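Local atomic coordinates of Endoglucanase(Endo-1,4-beta-glucanase)protein (Pseudomonas stutzeri, PDB entry 6R2J), a protein that probably hydrolyses beta-1,4-glycosidic bonds in cellulose as an endoglucanase of glycoside hydrolase family 5, and binds cellobiose. Residues S181-L193 / G230-Q242. Residues are numbered along the deposited sequence; the frame is centred on the assembly and turned at random.
Sequences SAYHWPLVNANFL and GVERARPFIEWLQ. With BGC (beta-D-glucopyranose), chain E.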
loop_
_atom_site.group_PDB
_atom_site.type_symbol
_atom_site.label_atom_id
_atom_site.label_comp_id
_atom_site.label_asym_id
_atom_site.label_seq_id
_atom_site.Cartn_x
_atom_site.Cartn_y
_atom_site.Cartn_z
ATOM N N SER A 181 -2.047 -9.864 6.540
ATOM C CA SER A 181 -0.800 -10.494 6.940
ATOM C C SER A 181 -0.262 -11.449 5.880
ATOM O O SER A 181 -0.958 -12.350 5.413
ATOM C CB SER A 181 -1.058 -11.273 8.232
ATOM O OG SER A 181 0.042 -12.092 8.554
ATOM N N ALA A 182 1.011 -11.271 5.548
ATOM C CA ALA A 182 1.666 -12.152 4.594
ATOM C C ALA A 182 1.903 -13.541 5.183
ATOM O O ALA A 182 1.688 -14.559 4.511
ATOM C CB ALA A 182 2.991 -11.521 4.170
ATOM N N TYR A 183 2.332 -13.608 6.443
ATOM C CA TYR A 183 2.618 -14.896 7.068
ATOM C C TYR A 183 1.368 -15.769 7.127
ATOM O O TYR A 183 1.422 -16.985 6.880
ATOM C CB TYR A 183 3.185 -14.641 8.479
ATOM C CG TYR A 183 3.419 -15.905 9.250
ATOM C CD1 TYR A 183 4.515 -16.722 8.963
ATOM C CD2 TYR A 183 2.516 -16.331 10.229
ATOM C CE1 TYR A 183 4.710 -17.918 9.634
ATOM C CE2 TYR A 183 2.702 -17.529 10.887
ATOM C CZ TYR A 183 3.798 -18.300 10.591
ATOM O OH TYR A 183 3.993 -19.475 11.251
ATOM N N HIS A 184 0.225 -15.156 7.433
ATOM C CA HIS A 184 -1.013 -15.881 7.644
ATOM C C HIS A 184 -1.798 -16.099 6.360
ATOM O O HIS A 184 -2.823 -16.798 6.405
ATOM C CB HIS A 184 -1.897 -15.124 8.657
ATOM C CG HIS A 184 -1.270 -14.959 10.016
ATOM N ND1 HIS A 184 -0.629 -13.805 10.421
ATOM C CD2 HIS A 184 -1.188 -15.816 11.064
ATOM C CE1 HIS A 184 -0.176 -13.962 11.656
ATOM N NE2 HIS A 184 -0.511 -15.172 12.073
ATOM N N TRP A 185 -1.341 -15.512 5.242
ATOM C CA TRP A 185 -2.103 -15.482 4.000
ATOM C C TRP A 185 -2.631 -16.852 3.577
ATOM O O TRP A 185 -3.823 -16.955 3.242
ATOM C CB TRP A 185 -1.196 -14.857 2.931
ATOM C CG TRP A 185 -1.942 -14.559 1.732
ATOM C CD1 TRP A 185 -2.289 -15.437 0.737
ATOM C CD2 TRP A 185 -2.488 -13.305 1.372
ATOM N NE1 TRP A 185 -3.057 -14.803 -0.203
ATOM C CE2 TRP A 185 -3.175 -13.483 0.150
ATOM C CE3 TRP A 185 -2.473 -12.042 1.963
ATOM C CZ2 TRP A 185 -3.850 -12.423 -0.499
ATOM C CZ3 TRP A 185 -3.129 -11.001 1.322
ATOM C CH2 TRP A 185 -3.806 -11.194 0.101
ATOM N N PRO A 186 -1.819 -17.916 3.547
ATOM C CA PRO A 186 -2.310 -19.190 2.996
ATOM C C PRO A 186 -3.343 -19.835 3.870
ATOM O O PRO A 186 -4.091 -20.697 3.396
ATOM C CB PRO A 186 -1.062 -20.079 2.920
ATOM C CG PRO A 186 0.068 -19.227 3.177
ATOM C CD PRO A 186 -0.386 -17.974 3.901
ATOM N N LEU A 187 -3.408 -19.452 5.140
ATOM C CA LEU A 187 -4.417 -20.015 6.016
ATOM C C LEU A 187 -5.673 -19.161 6.016
ATOM O O LEU A 187 -6.773 -19.711 6.001
ATOM C CB LEU A 187 -3.875 -20.218 7.437
ATOM C CG LEU A 187 -2.665 -21.160 7.512
ATOM C CD1 LEU A 187 -2.419 -21.720 8.891
ATOM C CD2 LEU A 187 -2.766 -22.360 6.547
ATOM N N VAL A 188 -5.530 -17.828 5.960
ATOM C CA VAL A 188 -6.684 -16.919 6.071
ATOM C C VAL A 188 -7.409 -16.767 4.734
ATOM O O VAL A 188 -8.643 -16.637 4.670
ATOM C CB VAL A 188 -6.207 -15.565 6.631
ATOM C CG1 VAL A 188 -7.201 -14.489 6.354
ATOM C CG2 VAL A 188 -5.962 -15.668 8.129
ATOM N N ASN A 189 -6.650 -16.789 3.652
ATOM C CA ASN A 189 -7.139 -16.510 2.315
ATOM C C ASN A 189 -6.890 -17.704 1.400
ATOM O O ASN A 189 -6.511 -17.545 0.226
ATOM C CB ASN A 189 -6.485 -15.253 1.727
ATOM C CG ASN A 189 -6.489 -14.094 2.679
ATOM O OD1 ASN A 189 -7.550 -13.579 3.053
ATOM N ND2 ASN A 189 -5.302 -13.681 3.097
ATOM N N ALA A 190 -7.093 -18.919 1.916
ATOM C CA ALA A 190 -6.616 -20.093 1.189
ATOM C C ALA A 190 -7.262 -20.176 -0.180
ATOM O O ALA A 190 -6.590 -20.495 -1.174
ATOM C CB ALA A 190 -6.882 -21.372 1.983
ATOM N N ASN A 191 -8.568 -19.868 -0.241
ATOM C CA ASN A 191 -9.348 -19.878 -1.473
ATOM C C ASN A 191 -9.871 -18.497 -1.841
ATOM O O ASN A 191 -11.051 -18.349 -2.156
ATOM C CB ASN A 191 -10.565 -20.771 -1.306
ATOM C CG ASN A 191 -10.201 -22.153 -0.847
ATOM O OD1 ASN A 191 -10.127 -22.431 0.363
ATOM N ND2 ASN A 191 -9.966 -23.043 -1.812
ATOM N N PHE A 192 -9.018 -17.486 -1.765
ATOM C CA PHE A 192 -9.388 -16.109 -2.038
ATOM C C PHE A 192 -9.088 -15.829 -3.512
ATOM O O PHE A 192 -7.991 -16.129 -4.008
ATOM C CB PHE A 192 -8.631 -15.192 -1.050
ATOM C CG PHE A 192 -8.983 -13.727 -1.161
ATOM C CD1 PHE A 192 -10.308 -13.314 -1.265
ATOM C CD2 PHE A 192 -7.976 -12.769 -1.187
ATOM C CE1 PHE A 192 -10.627 -11.968 -1.404
ATOM C CE2 PHE A 192 -8.272 -11.422 -1.357
ATOM C CZ PHE A 192 -9.606 -11.009 -1.453
ATOM N N LEU A 193 -10.087 -15.290 -4.223
ATOM C CA LEU A 193 -9.932 -15.046 -5.656
ATOM C C LEU A 193 -10.960 -14.039 -6.124
ATOM O O LEU A 193 -12.158 -14.323 -6.112
ATOM C CB LEU A 193 -10.110 -16.343 -6.451
ATOM C CG LEU A 193 -9.607 -16.309 -7.902
ATOM C CD1 LEU A 193 -9.639 -17.728 -8.526
ATOM C CD2 LEU A 193 -10.424 -15.375 -8.776
ATOM N N GLY A 230 11.868 -11.868 8.095
ATOM C CA GLY A 230 11.196 -11.241 6.984
ATOM C C GLY A 230 10.990 -12.219 5.847
ATOM O O GLY A 230 9.918 -12.276 5.253
ATOM N N VAL A 231 12.014 -13.013 5.533
ATOM C CA VAL A 231 11.861 -14.005 4.468
ATOM C C VAL A 231 10.858 -15.092 4.867
ATOM O O VAL A 231 10.062 -15.573 4.039
ATOM C CB VAL A 231 13.220 -14.605 4.077
ATOM C CG1 VAL A 231 12.964 -15.720 3.055
ATOM C CG2 VAL A 231 14.183 -13.553 3.561
ATOM N N GLU A 232 10.893 -15.502 6.132
ATOM C CA GLU A 232 9.978 -16.526 6.607
ATOM C C GLU A 232 8.534 -16.046 6.575
ATOM O O GLU A 232 7.639 -16.843 6.296
ATOM C CB GLU A 232 10.387 -16.929 8.013
ATOM C CG GLU A 232 11.734 -17.631 8.079
ATOM C CD GLU A 232 12.343 -17.621 9.488
ATOM O OE1 GLU A 232 11.611 -17.335 10.488
ATOM O OE2 GLU A 232 13.569 -17.934 9.596
ATOM N N ARG A 233 8.287 -14.764 6.865
ATOM C CA ARG A 233 6.944 -14.216 6.815
ATOM C C ARG A 233 6.523 -13.859 5.396
ATOM O O ARG A 233 5.329 -13.822 5.108
ATOM C CB ARG A 233 6.821 -13.036 7.798
ATOM C CG ARG A 233 6.919 -13.504 9.256
ATOM C CD ARG A 233 6.746 -12.409 10.285
ATOM N NE ARG A 233 6.859 -12.964 11.643
ATOM C CZ ARG A 233 6.858 -12.247 12.764
ATOM N NH1 ARG A 233 6.764 -10.936 12.717
ATOM N NH2 ARG A 233 6.946 -12.835 13.939
ATOM N N ALA A 234 7.464 -13.653 4.483
ATOM C CA ALA A 234 7.063 -13.413 3.102
ATOM C C ALA A 234 6.720 -14.710 2.383
ATOM O O ALA A 234 5.789 -14.750 1.562
ATOM C CB ALA A 234 8.181 -12.681 2.365
ATOM N N ARG A 235 7.462 -15.776 2.681
ATOM C CA ARG A 235 7.416 -16.988 1.856
ATOM C C ARG A 235 6.027 -17.616 1.764
ATOM O O ARG A 235 5.642 -18.030 0.659
ATOM C CB ARG A 235 8.457 -17.989 2.385
ATOM C CG ARG A 235 8.506 -19.325 1.684
ATOM C CD ARG A 235 9.460 -20.271 2.415
ATOM N NE ARG A 235 10.733 -19.662 2.822
ATOM C CZ ARG A 235 11.178 -19.591 4.082
ATOM N NH1 ARG A 235 10.444 -20.078 5.093
ATOM N NH2 ARG A 235 12.375 -19.041 4.336
ATOM N N PRO A 236 5.259 -17.736 2.842
ATOM C CA PRO A 236 3.908 -18.269 2.702
ATOM C C PRO A 236 3.129 -17.576 1.597
ATOM O O PRO A 236 2.434 -18.245 0.815
ATOM C CB PRO A 236 3.323 -17.998 4.090
ATOM C CG PRO A 236 4.511 -18.015 5.011
ATOM C CD PRO A 236 5.548 -17.319 4.229
ATOM N N PHE A 237 3.249 -16.237 1.531
ATOM C CA PHE A 237 2.495 -15.384 0.611
ATOM C C PHE A 237 2.973 -15.577 -0.824
ATOM O O PHE A 237 2.161 -15.819 -1.727
ATOM C CB PHE A 237 2.663 -13.919 1.088
ATOM C CG PHE A 237 2.015 -12.895 0.200
ATOM C CD1 PHE A 237 0.701 -13.039 -0.219
ATOM C CD2 PHE A 237 2.733 -11.776 -0.217
ATOM C CE1 PHE A 237 0.132 -12.099 -1.065
ATOM C CE2 PHE A 237 2.174 -10.847 -1.070
ATOM C CZ PHE A 237 0.876 -11.001 -1.487
ATOM N N ILE A 238 4.299 -15.485 -1.032
ATOM C CA ILE A 238 4.917 -15.757 -2.335
ATOM C C ILE A 238 4.503 -17.136 -2.841
ATOM O O ILE A 238 4.131 -17.311 -4.005
ATOM C CB ILE A 238 6.451 -15.617 -2.226
ATOM C CG1 ILE A 238 6.809 -14.202 -1.744
ATOM C CG2 ILE A 238 7.125 -16.068 -3.529
ATOM C CD1 ILE A 238 5.949 -13.100 -2.254
ATOM N N GLU A 239 4.547 -18.135 -1.965
ATOM C CA GLU A 239 4.226 -19.493 -2.376
ATOM C C GLU A 239 2.765 -19.615 -2.766
ATOM O O GLU A 239 2.434 -20.288 -3.747
ATOM C CB GLU A 239 4.553 -20.469 -1.244
ATOM C CG GLU A 239 6.058 -20.718 -1.112
ATOM C CD GLU A 239 6.388 -21.736 -0.080
ATOM O OE1 GLU A 239 5.441 -22.333 0.447
ATOM O OE2 GLU A 239 7.581 -21.930 0.220
ATOM N N TRP A 240 1.881 -18.952 -2.029
ATOM C CA TRP A 240 0.480 -18.890 -2.433
ATOM C C TRP A 240 0.313 -18.172 -3.765
ATOM O O TRP A 240 -0.458 -18.617 -4.625
ATOM C CB TRP A 240 -0.318 -18.148 -1.366
ATOM C CG TRP A 240 -1.767 -18.116 -1.578
ATOM C CD1 TRP A 240 -2.697 -19.009 -1.099
ATOM C CD2 TRP A 240 -2.499 -17.121 -2.294
ATOM N NE1 TRP A 240 -3.957 -18.636 -1.498
ATOM C CE2 TRP A 240 -3.866 -17.481 -2.233
ATOM C CE3 TRP A 240 -2.137 -15.966 -3.000
ATOM C CZ2 TRP A 240 -4.874 -16.718 -2.854
ATOM C CZ3 TRP A 240 -3.151 -15.197 -3.610
ATOM C CH2 TRP A 240 -4.491 -15.581 -3.536
ATOM N N LEU A 241 1.012 -17.046 -3.953
ATOM C CA LEU A 241 0.995 -16.373 -5.252
ATOM C C LEU A 241 1.465 -17.298 -6.381
ATOM O O LEU A 241 0.791 -17.442 -7.402
ATOM C CB LEU A 241 1.863 -15.122 -5.194
ATOM C CG LEU A 241 1.298 -14.045 -4.267
ATOM C CD1 LEU A 241 2.403 -13.006 -3.978
ATOM C CD2 LEU A 241 0.095 -13.361 -4.813
ATOM N N GLN A 242 2.617 -17.937 -6.223
ATOM C CA GLN A 242 3.094 -18.808 -7.288
ATOM C C GLN A 242 2.095 -19.915 -7.587
ATOM O O GLN A 242 1.841 -20.232 -8.758
ATOM C CB GLN A 242 4.460 -19.381 -6.914
ATOM C CG GLN A 242 5.546 -18.299 -6.763
ATOM C CD GLN A 242 6.891 -18.846 -6.332
ATOM O OE1 GLN A 242 7.924 -18.557 -6.958
ATOM N NE2 GLN A 242 6.887 -19.651 -5.267
HETATM C C2 BGC E . -1.041 -8.304 11.070
HETATM C C3 BGC E . -0.786 -8.275 9.597
HETATM C C4 BGC E . -0.577 -6.827 9.299
HETATM C C5 BGC E . 0.062 -5.986 10.359
HETATM C C6 BGC E . 0.174 -4.641 9.708
HETATM C C1 BGC E . -0.513 -7.304 12.131
HETATM O O2 BGC E . -0.956 -9.739 11.444
HETATM O O3 BGC E . -1.880 -8.794 8.832
HETATM O O4 BGC E . 0.064 -6.988 8.055
HETATM O O5 BGC E . -0.863 -5.982 11.549
HETATM O O6 BGC E . 0.332 -3.662 10.769
#
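Trp185 meets both Phe237 and Trp240, one over its face and the other at its edge, and the three rings form an aromatic cluster. The edge of Phe237 points into one face of the Trp185 indole, with CD1 of Phe237 3.6 Å from CD2 of Trp185 and the planes at 57°; the side-chain ND2 of Asn189, whose OD1 is held by the backbone N of Glu177, lies over the opposite face. Trp185 in turn directs its own pyrrole edge at Trp240, its NE1 3.2 Å from CE3 of Trp240 in a second edge-to-face pair. With CG anti to the backbone N (chi1 -175°), the indole of Trp240 reaches across to the 181-193 segment, and its NE1 donates a nearly straight hydrogen bond (168°) to the carbonyl oxygen of Ala190, 3.2 Å away. This oxygen lies close to the indole plane, although the N-H approaches from above the carbonyl plane. Replacing Trp240 by a leucine would probably leave the Ala190 oxygen without this donor and the pyrrole edge of Trp185 without the face it rests on.

In the family 5 TIM barrel, the contact joins the chain that follows strand 171-175 to helix 229-244, the helix leading into strand 248-252. The inner side of the cluster packs on strand 201-206, where Ala205 touches both Trp185 and Phe237.

Smaller van der Waals contacts extend along the helix from Pro236 back to Arg233. Pro186 sets CG 3.6 Å from CB of Pro236, beside the kink of the helix, while the methyl of Ala182 sits 3.9 Å from CB of Phe237. Tyr183 lays CB and CD1 against CG of Arg233, each at 4.0 Å. Beyond that point the extended arginine carries its guanidinium to the backbone oxygens of Tyr208 and Asp210. Next to Ala182, Ser181 belongs to the glycan pocket and meets a bound glucose unit.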